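Local coordinates for major capsid protein (Faustovirus, PDB 5J7O), which probably builds the capsid shell of a large double-stranded DNA virus as a trimeric double jelly-roll protein, at residues Ile326-Gly338 and Thr376-Ala388. Residues are numbered along the deposited sequence; the frame is centred on the assembly and turned at random.
Sequences IEQQSNILFTAPG and TLASGSSIDGTQA
The carboxamide of Q329 reaches into the type I turn D384-Q387 and spends both NE2 hydrogens there. One bond is nearly straight (175°), NE2 to D384 O at 2.7 Å, arriving above the carbonyl plane; Q387 N, closing the turn, comes to the same oxygen from the other face. The second runs to Q387 OE1 at 3.2 Å, the two amide planes 36° apart. With CG anti to the backbone N (chi1 -174°) and the chain extended beyond it, Q329 spans the gap at full length. Q387 is held in turn by Y85 and Y177 hydroxyls and A110 O. D384 OD1 accepts from T386 N, an Asx turn, and also from T386 OG1.

I383 buries the most surface: its CD1 lies 3.6 Å from Q329 OE1 and 3.7 Å from L333 O, while CG2 turns to T335. L333, buried against Y177 and T112, brings CD2 to 4.2 Å from I383 CB. The solvent side runs past exposed S382 and L377: a water bridges T335 OG1 and, weakly, I383 N, with no direct hydrogen bond between T335 and the 376-388 loop. L377 lays CD2 across T335 CG2 (3.6 Å) and the P337 ring.

The loop between strands 364-375 and 389-401 thus lies along strand 333-336, an edge strand of its three-stranded sheet, without backbone pairing to it. Direct polar attachment is concentrated in one glutamine amide, whose directional bonds set the position of the turn, while the L377 end is held by nondirectional apolar contact.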
ATOM      1  N   ILE B 326      -1.338 -32.216   8.889  1.00 42.31           N
ATOM      2  CA  ILE B 326      -0.440 -31.611   7.913  1.00 42.30           C
ATOM      3  C   ILE B 326      -0.892 -32.008   6.514  1.00 41.85           C
ATOM      4  O   ILE B 326      -1.176 -33.184   6.254  1.00 42.35           O
ATOM      5  CB  ILE B 326       1.021 -32.022   8.165  1.00 43.38           C
ATOM      6  CG1 ILE B 326       1.454 -31.582   9.564  1.00 42.30           C
ATOM      7  CG2 ILE B 326       1.937 -31.414   7.116  1.00 43.59           C
ATOM      8  CD1 ILE B 326       1.360 -30.088   9.789  1.00 40.97           C
ATOM      9  N   GLU B 327      -0.956 -31.025   5.620  1.00 41.02           N
ATOM     10  CA  GLU B 327      -1.383 -31.237   4.246  1.00 40.49           C
ATOM     11  C   GLU B 327      -0.372 -32.103   3.491  1.00 42.61           C
ATOM     12  O   GLU B 327       0.803 -32.199   3.857  1.00 43.40           O
ATOM     13  CB  GLU B 327      -1.563 -29.886   3.548  1.00 39.81           C
ATOM     14  CG  GLU B 327      -2.084 -29.946   2.120  1.00 41.14           C
ATOM     15  CD  GLU B 327      -3.471 -30.545   2.027  1.00 43.71           C
ATOM     16  OE1 GLU B 327      -4.428 -29.912   2.521  1.00 44.77           O
ATOM     17  OE2 GLU B 327      -3.605 -31.651   1.463  1.00 44.93           O
ATOM     18  N   GLN B 328      -0.854 -32.753   2.433  1.00 43.92           N
ATOM     19  CA  GLN B 328       0.029 -33.486   1.536  1.00 44.63           C
ATOM     20  C   GLN B 328       1.006 -32.529   0.862  1.00 42.06           C
ATOM     21  O   GLN B 328       0.720 -31.344   0.673  1.00 39.85           O
ATOM     22  CB  GLN B 328      -0.786 -34.233   0.478  1.00 47.03           C
ATOM     23  CG  GLN B 328      -2.005 -34.961   1.021  1.00 49.61           C
ATOM     24  CD  GLN B 328      -2.803 -35.649  -0.070  1.00 51.12           C
ATOM     25  OE1 GLN B 328      -2.242 -36.315  -0.940  1.00 53.58           O
ATOM     26  NE2 GLN B 328      -4.121 -35.486  -0.031  1.00 50.10           N
ATOM     27  N   GLN B 329       2.177 -33.058   0.492  1.00 40.62           N
ATOM     28  CA  GLN B 329       3.199 -32.220  -0.129  1.00 37.74           C
ATOM     29  C   GLN B 329       2.729 -31.676  -1.472  1.00 34.61           C
ATOM     30  O   GLN B 329       3.048 -30.539  -1.835  1.00 34.32           O
ATOM     31  CB  GLN B 329       4.497 -33.008  -0.304  1.00 37.26           C
ATOM     32  CG  GLN B 329       5.659 -32.161  -0.810  1.00 36.86           C
ATOM     33  CD  GLN B 329       6.734 -32.981  -1.496  1.00 36.35           C
ATOM     34  OE1 GLN B 329       6.453 -34.025  -2.088  1.00 37.32           O
ATOM     35  NE2 GLN B 329       7.974 -32.513  -1.421  1.00 34.59           N
ATOM     36  N   SER B 330       1.963 -32.474  -2.219  1.00 34.70           N
ATOM     37  CA  SER B 330       1.535 -32.091  -3.560  1.00 34.92           C
ATOM     38  C   SER B 330       0.576 -30.907  -3.571  1.00 36.71           C
ATOM     39  O   SER B 330       0.302 -30.371  -4.650  1.00 37.90           O
ATOM     40  CB  SER B 330       0.892 -33.290  -4.260  1.00 34.12           C
ATOM     41  OG  SER B 330       0.023 -33.988  -3.385  1.00 35.94           O
ATOM     42  N   ASN B 331       0.059 -30.490  -2.417  1.00 36.41           N
ATOM     43  CA  ASN B 331      -0.781 -29.302  -2.324  1.00 36.84           C
ATOM     44  C   ASN B 331      -0.028 -28.088  -1.798  1.00 36.47           C
ATOM     45  O   ASN B 331      -0.614 -27.005  -1.704  1.00 34.44           O
ATOM     46  CB  ASN B 331      -1.996 -29.578  -1.432  1.00 37.43           C
ATOM     47  CG  ASN B 331      -3.001 -30.504  -2.084  1.00 38.40           C
ATOM     48  OD1 ASN B 331      -3.141 -30.522  -3.307  1.00 37.54           O
ATOM     49  ND2 ASN B 331      -3.711 -31.276  -1.269  1.00 39.84           N
ATOM     50  N   ILE B 332       1.249 -28.239  -1.458  1.00 36.42           N
ATOM     51  CA  ILE B 332       2.048 -27.161  -0.896  1.00 34.70           C
ATOM     52  C   ILE B 332       3.162 -26.733  -1.844  1.00 35.20           C
ATOM     53  O   ILE B 332       3.411 -25.537  -2.013  1.00 36.34           O
ATOM     54  CB  ILE B 332       2.622 -27.575   0.477  1.00 32.67           C
ATOM     55  CG1 ILE B 332       1.490 -27.910   1.450  1.00 32.72           C
ATOM     56  CG2 ILE B 332       3.519 -26.482   1.040  1.00 32.40           C
ATOM     57  CD1 ILE B 332       0.520 -26.773   1.671  1.00 31.50           C
ATOM     58  N   LEU B 333       3.832 -27.693  -2.475  1.00 34.22           N
ATOM     59  CA  LEU B 333       4.979 -27.441  -3.336  1.00 34.65           C
ATOM     60  C   LEU B 333       4.624 -27.848  -4.758  1.00 36.74           C
ATOM     61  O   LEU B 333       4.049 -28.920  -4.974  1.00 39.05           O
ATOM     62  CB  LEU B 333       6.198 -28.221  -2.840  1.00 35.18           C
ATOM     63  CG  LEU B 333       7.549 -27.970  -3.502  1.00 35.55           C
ATOM     64  CD1 LEU B 333       8.078 -26.593  -3.136  1.00 35.69           C
ATOM     65  CD2 LEU B 333       8.524 -29.056  -3.090  1.00 35.73           C
ATOM     66  N   PHE B 334       4.967 -27.000  -5.727  1.00 35.75           N
ATOM     67  CA  PHE B 334       4.518 -27.191  -7.096  1.00 36.61           C
ATOM     68  C   PHE B 334       5.657 -27.005  -8.087  1.00 36.81           C
ATOM     69  O   PHE B 334       6.590 -26.230  -7.861  1.00 37.96           O
ATOM     70  CB  PHE B 334       3.380 -26.230  -7.454  1.00 36.64           C
ATOM     71  CG  PHE B 334       2.116 -26.487  -6.695  1.00 39.14           C
ATOM     72  CD1 PHE B 334       1.931 -25.953  -5.432  1.00 40.05           C
ATOM     73  CD2 PHE B 334       1.112 -27.266  -7.245  1.00 40.31           C
ATOM     74  CE1 PHE B 334       0.769 -26.190  -4.729  1.00 41.54           C
ATOM     75  CE2 PHE B 334      -0.055 -27.505  -6.546  1.00 42.38           C
ATOM     76  CZ  PHE B 334      -0.226 -26.967  -5.286  1.00 42.74           C
ATOM     77  N   THR B 335       5.557 -27.742  -9.188  1.00 36.89           N
ATOM     78  CA  THR B 335       6.432 -27.559 -10.333  1.00 36.21           C
ATOM     79  C   THR B 335       6.000 -26.326 -11.117  1.00 35.33           C
ATOM     80  O   THR B 335       4.808 -26.026 -11.224  1.00 34.16           O
ATOM     81  CB  THR B 335       6.386 -28.806 -11.223  1.00 35.76           C
ATOM     82  OG1 THR B 335       7.039 -29.897 -10.560  1.00 34.79           O
ATOM     83  CG2 THR B 335       7.049 -28.564 -12.564  1.00 38.25           C
ATOM     84  N   ALA B 336       6.976 -25.596 -11.642  1.00 34.14           N
ATOM     85  CA  ALA B 336       6.744 -24.448 -12.501  1.00 34.10           C
ATOM     86  C   ALA B 336       7.812 -24.442 -13.582  1.00 33.75           C
ATOM     87  O   ALA B 336       8.893 -25.010 -13.394  1.00 32.55           O
ATOM     88  CB  ALA B 336       6.772 -23.134 -11.709  1.00 34.46           C
ATOM     89  N   PRO B 337       7.534 -23.826 -14.733  1.00 32.44           N
ATOM     90  CA  PRO B 337       8.530 -23.804 -15.811  1.00 32.53           C
ATOM     91  C   PRO B 337       9.832 -23.160 -15.360  1.00 32.93           C
ATOM     92  O   PRO B 337       9.839 -22.176 -14.618  1.00 33.37           O
ATOM     93  CB  PRO B 337       7.847 -22.978 -16.907  1.00 31.93           C
ATOM     94  CG  PRO B 337       6.395 -23.138 -16.647  1.00 31.03           C
ATOM     95  CD  PRO B 337       6.256 -23.226 -15.154  1.00 30.40           C
ATOM     96  N   GLY B 338      10.937 -23.733 -15.814  1.00 31.80           N
ATOM     97  CA  GLY B 338      12.272 -23.265 -15.488  1.00 29.68           C
ATOM     98  C   GLY B 338      12.869 -22.431 -16.601  1.00 30.02           C
ATOM     99  O   GLY B 338      12.183 -21.621 -17.235  1.00 25.88           O
ATOM    100  N   THR B 376       7.897 -23.144 -20.554  1.00 36.42           N
ATOM    101  CA  THR B 376       7.523 -24.515 -20.869  1.00 38.19           C
ATOM    102  C   THR B 376       8.016 -25.466 -19.789  1.00 39.49           C
ATOM    103  O   THR B 376       9.150 -25.351 -19.313  1.00 39.76           O
ATOM    104  CB  THR B 376       8.092 -24.934 -22.234  1.00 39.12           C
ATOM    105  OG1 THR B 376       7.637 -24.021 -23.241  1.00 39.22           O
ATOM    106  CG2 THR B 376       7.645 -26.340 -22.598  1.00 39.41           C
ATOM    107  N   LEU B 377       7.155 -26.407 -19.410  1.00 40.28           N
ATOM    108  CA  LEU B 377       7.522 -27.448 -18.462  1.00 39.21           C
ATOM    109  C   LEU B 377       8.372 -28.514 -19.139  1.00 41.13           C
ATOM    110  O   LEU B 377       8.112 -28.905 -20.280  1.00 43.12           O
ATOM    111  CB  LEU B 377       6.273 -28.099 -17.869  1.00 37.82           C
ATOM    112  CG  LEU B 377       5.375 -27.266 -16.956  1.00 35.78           C
ATOM    113  CD1 LEU B 377       4.057 -27.984 -16.725  1.00 34.37           C
ATOM    114  CD2 LEU B 377       6.069 -26.998 -15.636  1.00 34.58           C
ATOM    115  N   ALA B 378       9.388 -28.986 -18.425  1.00 39.35           N
ATOM    116  CA  ALA B 378      10.166 -30.123 -18.888  1.00 39.94           C
ATOM    117  C   ALA B 378       9.427 -31.421 -18.582  1.00 42.46           C
ATOM    118  O   ALA B 378       8.738 -31.545 -17.567  1.00 44.10           O
ATOM    119  CB  ALA B 378      11.546 -30.139 -18.231  1.00 39.04           C
ATOM    120  N   SER B 379       9.574 -32.392 -19.479  1.00 43.15           N
ATOM    121  CA  SER B 379       8.935 -33.685 -19.280  1.00 44.15           C
ATOM    122  C   SER B 379       9.676 -34.485 -18.217  1.00 41.86           C
ATOM    123  O   SER B 379      10.908 -34.540 -18.205  1.00 40.58           O
ATOM    124  CB  SER B 379       8.894 -34.468 -20.592  1.00 46.85           C
ATOM    125  OG  SER B 379       8.170 -33.764 -21.587  1.00 50.10           O
ATOM    126  N   GLY B 380       8.917 -35.101 -17.316  1.00 42.46           N
ATOM    127  CA  GLY B 380       9.509 -35.963 -16.309  1.00 44.92           C
ATOM    128  C   GLY B 380      10.324 -35.252 -15.253  1.00 44.12           C
ATOM    129  O   GLY B 380      11.227 -35.858 -14.666  1.00 45.35           O
ATOM    130  N   SER B 381      10.038 -33.977 -14.996  1.00 41.16           N
ATOM    131  CA  SER B 381      10.690 -33.213 -13.937  1.00 40.07           C
ATOM    132  C   SER B 381       9.625 -32.844 -12.913  1.00 37.41           C
ATOM    133  O   SER B 381       8.738 -32.033 -13.200  1.00 35.54           O
ATOM    134  CB  SER B 381      11.381 -31.971 -14.498  1.00 39.87           C
ATOM    135  OG  SER B 381      12.105 -31.289 -13.490  1.00 39.59           O
ATOM    136  N   SER B 382       9.707 -33.442 -11.727  1.00 36.84           N
ATOM    137  CA  SER B 382       8.666 -33.330 -10.716  1.00 38.63           C
ATOM    138  C   SER B 382       9.286 -32.962  -9.372  1.00 37.89           C
ATOM    139  O   SER B 382      10.509 -32.889  -9.223  1.00 39.19           O
ATOM    140  CB  SER B 382       7.865 -34.633 -10.608  1.00 40.80           C
ATOM    141  OG  SER B 382       8.718 -35.729 -10.328  1.00 44.79           O
ATOM    142  N   ILE B 383       8.418 -32.735  -8.381  1.00 36.14           N
ATOM    143  CA  ILE B 383       8.887 -32.330  -7.059  1.00 37.06           C
ATOM    144  C   ILE B 383       9.531 -33.513  -6.341  1.00 41.70           C
ATOM    145  O   ILE B 383       9.266 -34.685  -6.634  1.00 42.81           O
ATOM    146  CB  ILE B 383       7.738 -31.736  -6.229  1.00 35.65           C
ATOM    147  CG1 ILE B 383       6.661 -32.793  -5.967  1.00 34.93           C
ATOM    148  CG2 ILE B 383       7.140 -30.528  -6.933  1.00 33.07           C
ATOM    149  CD1 ILE B 383       5.492 -32.284  -5.147  1.00 34.67           C
ATOM    150  N   ASP B 384      10.394 -33.191  -5.378  1.00 44.16           N
ATOM    151  CA  ASP B 384      11.091 -34.204  -4.591  1.00 44.64           C
ATOM    152  C   ASP B 384      10.165 -34.684  -3.479  1.00 43.64           C
ATOM    153  O   ASP B 384       9.929 -33.965  -2.503  1.00 44.74           O
ATOM    154  CB  ASP B 384      12.390 -33.637  -4.023  1.00 45.13           C
ATOM    155  CG  ASP B 384      13.298 -34.712  -3.450  1.00 48.15           C
ATOM    156  OD1 ASP B 384      12.846 -35.865  -3.286  1.00 50.17           O
ATOM    157  OD2 ASP B 384      14.473 -34.402  -3.157  1.00 50.41           O
ATOM    158  N   GLY B 385       9.648 -35.904  -3.622  1.00 43.12           N
ATOM    159  CA  GLY B 385       8.748 -36.469  -2.632  1.00 45.60           C
ATOM    160  C   GLY B 385       9.404 -36.846  -1.321  1.00 48.59           C
ATOM    161  O   GLY B 385       8.691 -37.187  -0.371  1.00 50.48           O
ATOM    162  N   THR B 386      10.733 -36.799  -1.245  1.00 47.80           N
ATOM    163  CA  THR B 386      11.454 -37.076  -0.012  1.00 46.87           C
ATOM    164  C   THR B 386      11.826 -35.810   0.745  1.00 46.50           C
ATOM    165  O   THR B 386      12.631 -35.874   1.680  1.00 47.01           O
ATOM    166  CB  THR B 386      12.716 -37.894  -0.300  1.00 46.72           C
ATOM    167  OG1 THR B 386      13.560 -37.179  -1.212  1.00 48.79           O
ATOM    168  CG2 THR B 386      12.355 -39.246  -0.898  1.00 45.75           C
ATOM    169  N   GLN B 387      11.267 -34.662   0.361  1.00 45.25           N
ATOM    170  CA  GLN B 387      11.547 -33.418   1.067  1.00 44.12           C
ATOM    171  C   GLN B 387      11.092 -33.531   2.514  1.00 44.13           C
ATOM    172  O   GLN B 387       9.917 -33.794   2.789  1.00 42.79           O
ATOM    173  CB  GLN B 387      10.851 -32.244   0.381  1.00 43.09           C
ATOM    174  CG  GLN B 387      11.205 -30.897   0.990  1.00 41.76           C
ATOM    175  CD  GLN B 387      10.129 -29.855   0.772  1.00 39.71           C
ATOM    176  OE1 GLN B 387       8.987 -30.183   0.449  1.00 40.02           O
ATOM    177  NE2 GLN B 387      10.486 -28.589   0.953  1.00 38.48           N
ATOM    178  N   ALA B 388      12.022 -33.328   3.438  1.00 44.88           N
ATOM    179  CA  ALA B 388      11.771 -33.576   4.847  1.00 44.49           C
ATOM    180  C   ALA B 388      11.243 -32.332   5.548  1.00 42.02           C
ATOM    181  O   ALA B 388      11.580 -31.199   5.193  1.00 39.84           O
ATOM    182  CB  ALA B 388      13.047 -34.053   5.543  1.00 46.93           C
TER
HETATM  183  O   HOH W   1       5.464 -32.596  -9.861  1.00 42.63           O
HETATM  184  O   HOH W   2      11.100 -25.889 -17.126  1.00 33.20           O